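Local structure of NADP-dependent alcohol dehydrogenase (2OUI) at residues Leu148-Thr153 against Gly293-Gly298. The protein catalyses the NADP-dependent interconversion of alcohols and the corresponding aldehydes or ketones, as a tetramer of zinc-containing subunits. The protein carries 1 engineered substitution. Numbering follows the deposited sequence.
Sequences LSDMVT and GLTPGG. With ZN (zinc ion), chain E.
Thr153 and Thr295 meet through their hydroxyls in a short hydrogen bond, with OG1 of Thr153 only 2.5 Å from OG1 of Thr295, and nearly all the tight packing between 148-153 and 293-298 is gathered here. The two side chains cross at about a right angle. A hydroxyl placed anti to the backbone N in both residues (chi1 -180° in Thr153, 178° in Thr295) brings each OG1 to the other. The methyl CG2 of Thr153 settles against OG1 of Thr295 at 3.3 Å. Thr295 OG1 donates to the carbonyl of its own neighbour, Pro296 O, at 2.7 Å; the bond lies in the carbonyl plane, on a lone pair. Thr153 OG1 has the same oxygen as a weak, alternative hydrogen-bond partner. Arg301 hydrogen-bonds to Thr153 OG1 as well, so this buried hydroxyl is gripped from the loop and from the helix that follows it.

Away from this point the contact is looser. A water replaces direct touch between the backbones, donating to Ser149 O and to Pro296 O, each at 3.0 Å, while Pro296 is itself partly exposed. Asp150 barely approaches the loop: its OD1 stays 4.5 Å from CG2 of Thr295, whereas OD2 turns to the zinc at 1.9 Å. Cys37 and His59 complete the protein ligands of the metal, so one turn of helix joins the metal site to the loop.

In the fold, 148-153 belongs to helix 148-161. The loop 293-298 links strand 288-292, the outermost strand, within this chain, of the parallel Rossmann-type sheet, to helix 298-310. Leu305 of that helix also packs on Thr153, while Leu294 packs on Met285 of a neighbouring subunit and hydrogen-bonds to that subunit through its backbone.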
loop_
_atom_site.group_PDB
_atom_site.type_symbol
_atom_site.label_atom_id
_atom_site.label_comp_id
_atom_site.label_asym_id
_atom_site.label_seq_id
_atom_site.Cartn_x
_atom_site.Cartn_y
_atom_site.Cartn_z
ATOM N N LEU A 148 4.644 10.307 -24.920
ATOM C CA LEU A 148 3.727 9.867 -23.842
ATOM C C LEU A 148 3.203 8.432 -23.997
ATOM O O LEU A 148 2.962 7.761 -23.015
ATOM C CB LEU A 148 2.539 10.841 -23.710
ATOM C CG LEU A 148 2.850 12.278 -23.278
ATOM C CD1 LEU A 148 1.659 13.195 -23.501
ATOM C CD2 LEU A 148 3.329 12.317 -21.802
ATOM N N SER A 149 3.042 7.961 -25.236
ATOM C CA SER A 149 2.324 6.723 -25.545
ATOM C C SER A 149 2.959 5.510 -24.887
ATOM O O SER A 149 2.252 4.609 -24.447
ATOM C CB SER A 149 2.359 6.487 -27.067
ATOM O OG SER A 149 1.730 7.568 -27.737
ATOM N N ASP A 150 4.289 5.535 -24.824
ATOM C CA ASP A 150 5.093 4.385 -24.419
ATOM C C ASP A 150 6.302 4.872 -23.615
ATOM O O ASP A 150 6.520 4.381 -22.514
ATOM C CB ASP A 150 5.499 3.599 -25.673
ATOM C CG ASP A 150 6.159 2.247 -25.379
ATOM O OD1 ASP A 150 6.180 1.800 -24.199
ATOM O OD2 ASP A 150 6.675 1.646 -26.360
ATOM N N MET A 151 7.064 5.849 -24.111
ATOM C CA MET A 151 8.346 6.160 -23.433
ATOM C C MET A 151 8.164 6.751 -22.038
ATOM O O MET A 151 8.718 6.238 -21.067
ATOM C CB MET A 151 9.248 7.056 -24.274
ATOM C CG MET A 151 9.610 6.463 -25.659
ATOM S SD MET A 151 10.587 4.944 -25.535
ATOM C CE MET A 151 9.355 3.642 -25.602
ATOM N N VAL A 152 7.372 7.808 -21.936
ATOM C CA VAL A 152 7.139 8.427 -20.622
ATOM C C VAL A 152 6.411 7.461 -19.686
ATOM O O VAL A 152 6.837 7.277 -18.539
ATOM C CB VAL A 152 6.333 9.684 -20.729
ATOM C CG1 VAL A 152 6.063 10.227 -19.326
ATOM C CG2 VAL A 152 7.090 10.713 -21.601
ATOM N N THR A 153 5.324 6.850 -20.168
ATOM C CA THR A 153 4.529 5.966 -19.322
ATOM C C THR A 153 5.286 4.726 -18.844
ATOM O O THR A 153 5.210 4.374 -17.669
ATOM C CB THR A 153 3.145 5.624 -19.922
ATOM O OG1 THR A 153 2.461 4.755 -19.005
ATOM C CG2 THR A 153 3.277 4.949 -21.299
ATOM N N GLY A 293 6.979 -5.241 -14.924
ATOM C CA GLY A 293 5.622 -4.928 -15.379
ATOM C C GLY A 293 5.518 -4.152 -16.679
ATOM O O GLY A 293 6.294 -3.263 -16.953
ATOM N N LEU A 294 4.504 -4.511 -17.444
ATOM C CA LEU A 294 3.997 -3.755 -18.604
ATOM C C LEU A 294 3.350 -2.408 -18.233
ATOM O O LEU A 294 2.623 -2.302 -17.255
ATOM C CB LEU A 294 2.964 -4.656 -19.295
ATOM C CG LEU A 294 2.327 -4.152 -20.588
ATOM C CD1 LEU A 294 3.370 -3.938 -21.688
ATOM C CD2 LEU A 294 1.251 -5.140 -21.006
ATOM N N THR A 295 3.595 -1.356 -19.029
ATOM C CA THR A 295 3.049 -0.035 -18.690
ATOM C C THR A 295 1.521 -0.012 -18.577
ATOM O O THR A 295 0.827 -0.715 -19.330
ATOM C CB THR A 295 3.494 1.018 -19.733
ATOM O OG1 THR A 295 2.923 2.300 -19.410
ATOM C CG2 THR A 295 3.102 0.574 -21.163
ATOM N N PRO A 296 0.987 0.813 -17.662
ATOM C CA PRO A 296 -0.397 1.245 -17.749
ATOM C C PRO A 296 -0.682 1.913 -19.102
ATOM O O PRO A 296 0.237 2.364 -19.801
ATOM C CB PRO A 296 -0.491 2.312 -16.637
ATOM C CG PRO A 296 0.538 1.878 -15.630
ATOM C CD PRO A 296 1.662 1.367 -16.465
ATOM N N GLY A 297 -1.956 1.989 -19.446
ATOM C CA GLY A 297 -2.390 2.728 -20.628
ATOM C C GLY A 297 -3.791 3.269 -20.396
ATOM O O GLY A 297 -4.218 3.466 -19.246
ATOM N N GLY A 298 -4.497 3.553 -21.486
ATOM C CA GLY A 298 -5.779 4.239 -21.389
ATOM C C GLY A 298 -5.654 5.751 -21.311
ATOM O O GLY A 298 -4.555 6.309 -21.237
HETATM ZN ZN ZN E . 7.362 0.104 -27.142
HETATM O O HOH W 1 0.327 2.997 -22.723
#